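Local coordinates for uncharacterized protein (Bacteroides cellulosilyticus, PDB 5JVK) that is a family 39 glycoside hydrolase of a gut symbiont and probably hydrolyses O-glycosidic bonds, at residues Glu74-Asp79 / Ile84-Val89; Phe190-Glu195 / Val230-Pro235; Pro235-Val240 / Leu253-Gly258. All blocks are in the same frame, centred on the assembly; numbering follows the deposited sequence.

Contact 1 lies at the surface, in a beta hairpin of a five-stranded sheet, on the opposite side of the chain's centre from the other two; its centre is about 59 Å from that of contact 2. Contacts 2 and 3 belong to the eight-stranded beta/alpha barrel and share helix 229-247, Pro-235 being common to both. Contact 2, partly buried, joins the start of that helix to the loop ahead of helix 194-211; contact 3, fully buried, seats its next turns on strand 252-255. Backbone hydrogen bonds carry contact 1, whereas rings meet in contact 2 and leucine methyls in contact 3. A weak hydrogen bond between Tyr-233 OH and Gly-256 N links these two.

Contact 1: residues Glu74-Asp79 / Ile84-Val89; sequences ELTLAD and IQTAVV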
loop_
_atom_site.group_PDB
_atom_site.type_symbol
_atom_site.label_atom_id
_atom_site.label_comp_id
_atom_site.label_asym_id
_atom_site.label_seq_id
_atom_site.Cartn_x
_atom_site.Cartn_y
_atom_site.Cartn_z
ATOM N N GLU A 74 21.202 17.160 1.223
ATOM C CA GLU A 74 21.572 18.435 1.852
ATOM C C GLU A 74 22.029 19.416 0.771
ATOM O O GLU A 74 23.032 19.166 0.101
ATOM C CB GLU A 74 22.701 18.224 2.867
ATOM C CG GLU A 74 22.308 17.384 4.076
ATOM C CD GLU A 74 23.498 16.770 4.802
ATOM O OE1 GLU A 74 24.595 17.372 4.795
ATOM O OE2 GLU A 74 23.328 15.677 5.391
ATOM N N LEU A 75 21.294 20.517 0.604
ATOM C CA LEU A 75 21.600 21.537 -0.412
ATOM C C LEU A 75 22.049 22.845 0.239
ATOM O O LEU A 75 21.477 23.270 1.246
ATOM C CB LEU A 75 20.380 21.788 -1.303
ATOM C CG LEU A 75 20.034 20.674 -2.297
ATOM C CD1 LEU A 75 18.621 20.841 -2.839
ATOM C CD2 LEU A 75 21.036 20.621 -3.441
ATOM N N THR A 76 23.068 23.474 -0.351
ATOM C CA THR A 76 23.646 24.723 0.156
ATOM C C THR A 76 23.992 25.667 -0.998
ATOM O O THR A 76 24.864 25.359 -1.816
ATOM C CB THR A 76 24.921 24.447 0.982
ATOM O OG1 THR A 76 24.605 23.581 2.079
ATOM C CG2 THR A 76 25.530 25.745 1.525
ATOM N N LEU A 77 23.297 26.804 -1.058
ATOM C CA LEU A 77 23.609 27.881 -2.002
ATOM C C LEU A 77 24.480 28.919 -1.296
ATOM O O LEU A 77 24.136 29.366 -0.199
ATOM C CB LEU A 77 22.321 28.528 -2.515
ATOM C CG LEU A 77 22.447 29.590 -3.613
ATOM C CD1 LEU A 77 23.190 29.057 -4.830
ATOM C CD2 LEU A 77 21.064 30.090 -4.003
ATOM N N ALA A 78 25.596 29.299 -1.919
ATOM C CA ALA A 78 26.559 30.221 -1.300
ATOM C C ALA A 78 27.397 30.984 -2.327
ATOM O O ALA A 78 27.717 30.454 -3.395
ATOM C CB ALA A 78 27.471 29.460 -0.348
ATOM N N ASP A 79 27.757 32.222 -1.982
ATOM C CA ASP A 79 28.550 33.086 -2.862
ATOM C C ASP A 79 30.027 32.672 -2.826
ATOM O O ASP A 79 30.562 32.200 -3.832
ATOM C CB ASP A 79 28.368 34.564 -2.480
ATOM C CG ASP A 79 29.040 35.511 -3.459
ATOM O OD1 ASP A 79 29.975 36.233 -3.051
ATOM O OD2 ASP A 79 28.637 35.528 -4.642
ATOM N N ILE A 84 23.713 31.707 1.422
ATOM C CA ILE A 84 22.529 32.472 1.009
ATOM C C ILE A 84 21.232 31.723 1.330
ATOM O O ILE A 84 20.312 32.297 1.914
ATOM C CB ILE A 84 22.591 32.823 -0.499
ATOM C CG1 ILE A 84 23.766 33.774 -0.759
ATOM C CG2 ILE A 84 21.287 33.457 -0.983
ATOM C CD1 ILE A 84 24.263 33.764 -2.185
ATOM N N GLN A 85 21.164 30.455 0.928
ATOM C CA GLN A 85 19.979 29.622 1.146
ATOM C C GLN A 85 20.373 28.150 1.269
ATOM O O GLN A 85 21.300 27.692 0.595
ATOM C CB GLN A 85 18.989 29.807 -0.010
ATOM C CG GLN A 85 17.562 29.370 0.298
ATOM C CD GLN A 85 16.644 29.424 -0.917
ATOM O OE1 GLN A 85 16.078 28.409 -1.322
ATOM N NE2 GLN A 85 16.484 30.609 -1.498
ATOM N N THR A 86 19.668 27.428 2.141
ATOM C CA THR A 86 19.857 25.988 2.315
ATOM C C THR A 86 18.524 25.258 2.195
ATOM O O THR A 86 17.456 25.851 2.370
ATOM C CB THR A 86 20.488 25.650 3.680
ATOM O OG1 THR A 86 19.632 26.101 4.736
ATOM C CG2 THR A 86 21.845 26.308 3.821
ATOM N N ALA A 87 18.606 23.967 1.886
ATOM C CA ALA A 87 17.433 23.097 1.810
ATOM C C ALA A 87 17.812 21.664 2.176
ATOM O O ALA A 87 18.937 21.225 1.908
ATOM C CB ALA A 87 16.827 23.147 0.417
ATOM N N VAL A 88 16.877 20.954 2.807
ATOM C CA VAL A 88 17.047 19.539 3.150
ATOM C C VAL A 88 15.768 18.777 2.801
ATOM O O VAL A 88 14.690 19.098 3.302
ATOM C CB VAL A 88 17.385 19.330 4.644
ATOM C CG1 VAL A 88 17.611 17.849 4.945
ATOM C CG2 VAL A 88 18.615 20.144 5.036
ATOM N N VAL A 89 15.904 17.789 1.917
ATOM C CA VAL A 89 14.829 16.844 1.589
ATOM C C VAL A 89 15.417 15.440 1.461
ATOM O O VAL A 89 16.634 15.261 1.538
ATOM C CB VAL A 89 14.083 17.226 0.284
ATOM C CG1 VAL A 89 13.322 18.530 0.469
ATOM C CG2 VAL A 89 15.035 17.319 -0.905
#
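Leu-75 and Ala-87 sit opposite each other in the antiparallel beta hairpin of strands 69-78 and 83-94, as a hydrogen-bonded pair tied in both directions. Leu-75 N donates to Ala-87 O at 2.8 Å, and Ala-87 N returns to Leu-75 O at 3.0 Å. Leu-75 O also receives a CA-H contact from Thr-86, whose CA lies 3.3 Å away. Further along, Leu-77 N donates to Gln-85 O at 2.7 Å. A classic beta bulge follows: Ile-84 and Gln-85 both face Leu-77, whose O takes Ile-84 N at 2.9 Å and, weakly, Gln-85 N at 3.4 Å. With CG1 beside its own backbone N (chi1 -65°) and the chain extended beyond, Ile-84 reaches back across the hairpin end, its CD1 3.8 Å from Asp-79 N. On the face of Leu-75, Leu-77 and Ala-87, the CB atoms of Leu-75 and Ala-87 meet at 4.2 Å, and Ile-11 and Leu-13 of strand 11-13 pack on Leu-75. On the opposite face, Thr-76 and Thr-86 form a non-hydrogen-bonded pair. Strand 69-78 is bonded on both edges, Leu-75 and Leu-77 to strand 83-94 and Glu-74, Thr-76 and Ala-78 to strand 37-44, and the register is consistent with backbone bonding more than with the sparse side-chain contacts between the two hairpin strands.

Contact 2: residues Phe190-Glu195 / Val230-Pro235; sequences FPTTEE and VKDYLP. With SO4 (sulfate ion), chain E.
Asp-232 and Tyr-233, in the first turns of helix 229-247, receive the Phe-190 ring from the loop that runs into helix 194-211; both helices belong to the beta/alpha barrel. The helix opens with a wider, pi-type turn at 230-233. Within it, the backbone of Asp-232 meets the edge of the Phe-190 ring, O lying 3.6 Å from CE2 and near the ring plane. The Asp-232 side chain lies alongside Thr-192, pointing the same way, with OD1 4.0 Å from Thr-192 CG2; its OD2 is hydrogen-bonded back to Asp-228 N. Tyr-233 comes next, its CG anti to the backbone N (chi1 -164°), which brings the ring beside Phe-190. The two planes are inclined by only 27°, yet the rings are slid so far apart, 5.7 Å between centroids, that they barely overlap: Phe-190 CZ touches Tyr-233 CD1 at 3.5 Å. Tyr-233 OH is held by Leu-220 O, Trp-221 meets Phe-190 edge to face, and Leu-236 packs on the same ring. An alanine at Phe-190 would keep none of this ring, and Tyr-233 and Trp-221 would probably lose an aromatic neighbour, with a gap opening beside Leu-236. At Pro-235, where the helix kinks, the proline ring touches Arg-197 of helix 194-211. That helix starts after its N-cap residue, Thr-193, and Glu-194 N donates to O4 of a sulfate ion, probably from the crystallisation liquor, at 3.0 Å.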
loop_
_atom_site.group_PDB
_atom_site.type_symbol
_atom_site.label_atom_id
_atom_site.label_comp_id
_atom_site.label_asym_id
_atom_site.label_seq_id
_atom_site.Cartn_x
_atom_site.Cartn_y
_atom_site.Cartn_z
ATOM N N PHE A 190 -26.870 5.907 6.134
ATOM C CA PHE A 190 -26.771 4.674 5.351
ATOM C C PHE A 190 -28.192 4.327 4.884
ATOM O O PHE A 190 -29.118 4.356 5.700
ATOM C CB PHE A 190 -26.200 3.544 6.220
ATOM C CG PHE A 190 -25.877 2.285 5.462
ATOM C CD1 PHE A 190 -24.622 2.107 4.888
ATOM C CD2 PHE A 190 -26.819 1.264 5.341
ATOM C CE1 PHE A 190 -24.315 0.943 4.198
ATOM C CE2 PHE A 190 -26.517 0.097 4.651
ATOM C CZ PHE A 190 -25.264 -0.063 4.078
ATOM N N PRO A 191 -28.382 4.017 3.584
ATOM C CA PRO A 191 -29.746 3.869 3.058
ATOM C C PRO A 191 -30.512 2.677 3.642
ATOM O O PRO A 191 -30.125 1.527 3.419
ATOM C CB PRO A 191 -29.524 3.685 1.551
ATOM C CG PRO A 191 -28.159 3.106 1.443
ATOM C CD PRO A 191 -27.369 3.757 2.541
ATOM N N THR A 192 -31.578 2.971 4.393
ATOM C CA THR A 192 -32.452 1.949 4.988
ATOM C C THR A 192 -33.891 1.919 4.432
ATOM O O THR A 192 -34.667 1.042 4.820
ATOM C CB THR A 192 -32.504 2.090 6.528
ATOM O OG1 THR A 192 -32.870 3.427 6.885
ATOM C CG2 THR A 192 -31.151 1.752 7.141
ATOM N N THR A 193 -34.250 2.846 3.536
ATOM C CA THR A 193 -35.574 2.827 2.885
ATOM C C THR A 193 -35.512 2.061 1.568
ATOM O O THR A 193 -34.453 1.974 0.944
ATOM C CB THR A 193 -36.129 4.246 2.610
ATOM O OG1 THR A 193 -35.429 4.857 1.519
ATOM C CG2 THR A 193 -36.024 5.130 3.850
ATOM N N GLU A 194 -36.656 1.526 1.143
ATOM C CA GLU A 194 -36.764 0.811 -0.136
ATOM C C GLU A 194 -36.381 1.714 -1.316
ATOM O O GLU A 194 -35.742 1.254 -2.261
ATOM C CB GLU A 194 -38.183 0.259 -0.339
ATOM C CG GLU A 194 -38.298 -0.807 -1.427
ATOM C CD GLU A 194 -39.727 -1.044 -1.895
ATOM O OE1 GLU A 194 -40.672 -0.849 -1.100
ATOM O OE2 GLU A 194 -39.906 -1.434 -3.068
ATOM N N GLU A 195 -36.767 2.988 -1.241
ATOM C CA GLU A 195 -36.446 3.975 -2.278
ATOM C C GLU A 195 -34.943 4.258 -2.352
ATOM O O GLU A 195 -34.365 4.260 -3.442
ATOM C CB GLU A 195 -37.199 5.292 -2.028
ATOM C CG GLU A 195 -37.224 6.238 -3.230
ATOM C CD GLU A 195 -37.447 7.701 -2.866
ATOM O OE1 GLU A 195 -37.769 8.015 -1.699
ATOM O OE2 GLU A 195 -37.299 8.554 -3.766
ATOM N N VAL A 230 -26.613 -7.603 9.308
ATOM C CA VAL A 230 -27.810 -8.350 8.903
ATOM C C VAL A 230 -29.021 -7.440 8.674
ATOM O O VAL A 230 -29.713 -7.577 7.665
ATOM C CB VAL A 230 -28.158 -9.452 9.932
ATOM C CG1 VAL A 230 -29.399 -10.235 9.502
ATOM C CG2 VAL A 230 -26.970 -10.390 10.119
ATOM N N LYS A 231 -29.275 -6.525 9.607
ATOM C CA LYS A 231 -30.493 -5.697 9.589
ATOM C C LYS A 231 -30.430 -4.481 8.664
ATOM O O LYS A 231 -31.462 -4.073 8.134
ATOM C CB LYS A 231 -30.856 -5.238 11.006
ATOM C CG LYS A 231 -31.257 -6.374 11.935
ATOM C CD LYS A 231 -31.552 -5.872 13.339
ATOM C CE LYS A 231 -31.804 -7.029 14.292
ATOM N NZ LYS A 231 -32.055 -6.564 15.683
ATOM N N ASP A 232 -29.244 -3.892 8.493
ATOM C CA ASP A 232 -29.071 -2.683 7.666
ATOM C C ASP A 232 -28.333 -2.944 6.355
ATOM O O ASP A 232 -28.831 -2.588 5.282
ATOM C CB ASP A 232 -28.342 -1.587 8.456
ATOM C CG ASP A 232 -29.113 -1.126 9.687
ATOM O OD1 ASP A 232 -30.362 -1.184 9.691
ATOM O OD2 ASP A 232 -28.460 -0.692 10.659
ATOM N N TYR A 233 -27.155 -3.562 6.439
ATOM C CA TYR A 233 -26.286 -3.732 5.268
ATOM C C TYR A 233 -26.811 -4.761 4.259
ATOM O O TYR A 233 -26.849 -4.481 3.062
ATOM C CB TYR A 233 -24.857 -4.097 5.693
ATOM C CG TYR A 233 -23.839 -3.918 4.587
ATOM C CD1 TYR A 233 -23.067 -2.757 4.500
ATOM C CD2 TYR A 233 -23.652 -4.906 3.617
ATOM C CE1 TYR A 233 -22.138 -2.589 3.483
ATOM C CE2 TYR A 233 -22.732 -4.744 2.596
ATOM C CZ TYR A 233 -21.980 -3.586 2.533
ATOM O OH TYR A 233 -21.059 -3.437 1.528
ATOM N N LEU A 234 -27.199 -5.941 4.735
ATOM C CA LEU A 234 -27.630 -7.027 3.841
ATOM C C LEU A 234 -28.863 -6.682 2.975
ATOM O O LEU A 234 -28.900 -7.063 1.804
ATOM C CB LEU A 234 -27.838 -8.337 4.625
ATOM C CG LEU A 234 -28.219 -9.611 3.855
ATOM C CD1 LEU A 234 -27.284 -9.881 2.683
ATOM C CD2 LEU A 234 -28.228 -10.801 4.801
ATOM N N PRO A 235 -29.865 -5.969 3.536
ATOM C CA PRO A 235 -30.950 -5.450 2.695
ATOM C C PRO A 235 -30.489 -4.570 1.533
ATOM O O PRO A 235 -30.947 -4.766 0.407
ATOM C CB PRO A 235 -31.789 -4.636 3.680
ATOM C CG PRO A 235 -31.644 -5.379 4.958
ATOM C CD PRO A 235 -30.248 -5.946 4.962
HETATM S S SO4 E . -39.660 2.008 3.366
HETATM O O1 SO4 E . -39.192 0.606 3.455
HETATM O O2 SO4 E . -41.126 2.045 3.564
HETATM O O3 SO4 E . -39.003 2.820 4.415
HETATM O O4 SO4 E . -39.330 2.568 2.035
#

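Contact 3: residues Pro235-Val240 / Leu253-Gly258; sequences PLLKVV and LISGGG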
loop_
_atom_site.group_PDB
_atom_site.type_symbol
_atom_site.label_atom_id
_atom_site.label_comp_id
_atom_site.label_asym_id
_atom_site.label_seq_id
_atom_site.Cartn_x
_atom_site.Cartn_y
_atom_site.Cartn_z
ATOM N N PRO A 235 -29.865 -5.969 3.536
ATOM C CA PRO A 235 -30.950 -5.450 2.695
ATOM C C PRO A 235 -30.489 -4.570 1.533
ATOM O O PRO A 235 -30.947 -4.766 0.407
ATOM C CB PRO A 235 -31.789 -4.636 3.680
ATOM C CG PRO A 235 -31.644 -5.379 4.958
ATOM C CD PRO A 235 -30.248 -5.946 4.962
ATOM N N LEU A 236 -29.599 -3.619 1.810
ATOM C CA LEU A 236 -29.016 -2.768 0.768
ATOM C C LEU A 236 -28.263 -3.617 -0.257
ATOM O O LEU A 236 -28.406 -3.417 -1.462
ATOM C CB LEU A 236 -28.090 -1.712 1.392
ATOM C CG LEU A 236 -27.360 -0.668 0.526
ATOM C CD1 LEU A 236 -26.146 -1.244 -0.179
ATOM C CD2 LEU A 236 -28.274 -0.011 -0.495
ATOM N N LEU A 237 -27.474 -4.567 0.237
ATOM C CA LEU A 237 -26.668 -5.455 -0.603
ATOM C C LEU A 237 -27.513 -6.353 -1.519
ATOM O O LEU A 237 -27.127 -6.606 -2.664
ATOM C CB LEU A 237 -25.762 -6.312 0.291
ATOM C CG LEU A 237 -24.689 -7.208 -0.330
ATOM C CD1 LEU A 237 -23.699 -6.391 -1.152
ATOM C CD2 LEU A 237 -23.985 -8.005 0.769
ATOM N N LYS A 238 -28.658 -6.825 -1.014
ATOM C CA LYS A 238 -29.585 -7.666 -1.801
ATOM C C LYS A 238 -30.207 -6.952 -3.007
ATOM O O LYS A 238 -30.601 -7.609 -3.970
ATOM C CB LYS A 238 -30.696 -8.245 -0.910
ATOM C CG LYS A 238 -30.257 -9.450 -0.095
ATOM C CD LYS A 238 -31.333 -9.915 0.873
ATOM C CE LYS A 238 -30.984 -11.276 1.459
ATOM N NZ LYS A 238 -31.850 -11.653 2.607
ATOM N N VAL A 239 -30.305 -5.623 -2.940
ATOM C CA VAL A 239 -30.760 -4.800 -4.066
ATOM C C VAL A 239 -29.580 -4.443 -4.979
ATOM O O VAL A 239 -29.685 -4.574 -6.198
ATOM C CB VAL A 239 -31.472 -3.508 -3.582
ATOM C CG1 VAL A 239 -31.941 -2.660 -4.762
ATOM C CG2 VAL A 239 -32.646 -3.854 -2.671
ATOM N N VAL A 240 -28.466 -4.004 -4.387
ATOM C CA VAL A 240 -27.289 -3.539 -5.148
ATOM C C VAL A 240 -26.629 -4.637 -5.992
ATOM O O VAL A 240 -26.271 -4.390 -7.144
ATOM C CB VAL A 240 -26.234 -2.869 -4.219
ATOM C CG1 VAL A 240 -24.914 -2.607 -4.945
ATOM C CG2 VAL A 240 -26.778 -1.563 -3.661
ATOM N N LEU A 253 -17.929 -7.525 -6.941
ATOM C CA LEU A 253 -18.642 -6.679 -5.984
ATOM C C LEU A 253 -18.186 -7.041 -4.574
ATOM O O LEU A 253 -18.360 -8.183 -4.138
ATOM C CB LEU A 253 -20.158 -6.853 -6.130
ATOM C CG LEU A 253 -21.103 -5.849 -5.441
ATOM C CD1 LEU A 253 -21.189 -6.056 -3.931
ATOM C CD2 LEU A 253 -20.724 -4.407 -5.766
ATOM N N ILE A 254 -17.618 -6.059 -3.872
ATOM C CA ILE A 254 -16.978 -6.270 -2.571
ATOM C C ILE A 254 -17.789 -5.605 -1.453
ATOM O O ILE A 254 -17.977 -4.388 -1.458
ATOM C CB ILE A 254 -15.527 -5.730 -2.575
ATOM C CG1 ILE A 254 -14.700 -6.436 -3.663
ATOM C CG2 ILE A 254 -14.875 -5.910 -1.204
ATOM C CD1 ILE A 254 -13.411 -5.728 -4.023
ATOM N N SER A 255 -18.255 -6.411 -0.498
ATOM C CA SER A 255 -19.043 -5.927 0.643
ATOM C C SER A 255 -18.181 -5.703 1.887
ATOM O O SER A 255 -16.969 -5.919 1.855
ATOM C CB SER A 255 -20.130 -6.937 0.971
ATOM O OG SER A 255 -19.550 -8.137 1.456
ATOM N N GLY A 256 -18.812 -5.273 2.980
ATOM C CA GLY A 256 -18.139 -5.086 4.261
ATOM C C GLY A 256 -17.597 -3.685 4.424
ATOM O O GLY A 256 -17.989 -2.966 5.346
ATOM N N GLY A 257 -16.684 -3.302 3.534
ATOM C CA GLY A 257 -16.053 -1.992 3.583
ATOM C C GLY A 257 -15.111 -1.820 4.755
ATOM O O GLY A 257 -14.860 -0.691 5.183
ATOM N N GLY A 258 -14.589 -2.932 5.271
ATOM C CA GLY A 258 -13.805 -2.922 6.497
ATOM C C GLY A 258 -14.588 -2.548 7.740
ATOM O O GLY A 258 -14.045 -1.895 8.626
#
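Leu-237 alone carries the close part of this contact, its forked end spanning Leu-253 and Ser-255 of strand 252-255. Its CD1 meets Leu-253 CD1 at 3.8 Å, the two leucine side chains sliding past each other in opposite directions. The second branch, CD2, rests on Ser-255 CB at 4.0 Å, so helix and strand touch through methyl and methylene groups. With chi1 at -172° the Leu-237 side chain stands away from its own N and carries both methyls inward to the strand, bridging a CA-CA separation of 7.7 Å from Ser-255. Ser-255 meets the leucine with its CB, and its OG is hydrogen-bonded to Gln-282 NE2. Packing is looser one turn on, where Val-240 CG1 comes no nearer than 4.6 Å to Leu-253 CD2, and on the outer side of the helix Lys-238 is exposed to solvent. The arrangement is the helix-to-strand half of a beta-alpha-beta unit of the barrel: helix 229-247 follows strand 217-220 and leads into strand 252-255. Val-240 and Leu-236 also lie on Leu-220 of strand 217-220, Val-239 and Val-240 touch Ala-201 of helix 194-211, and Leu-253 and Ser-255 make backbone bonds to Gly-284 in the next strand, 284-287.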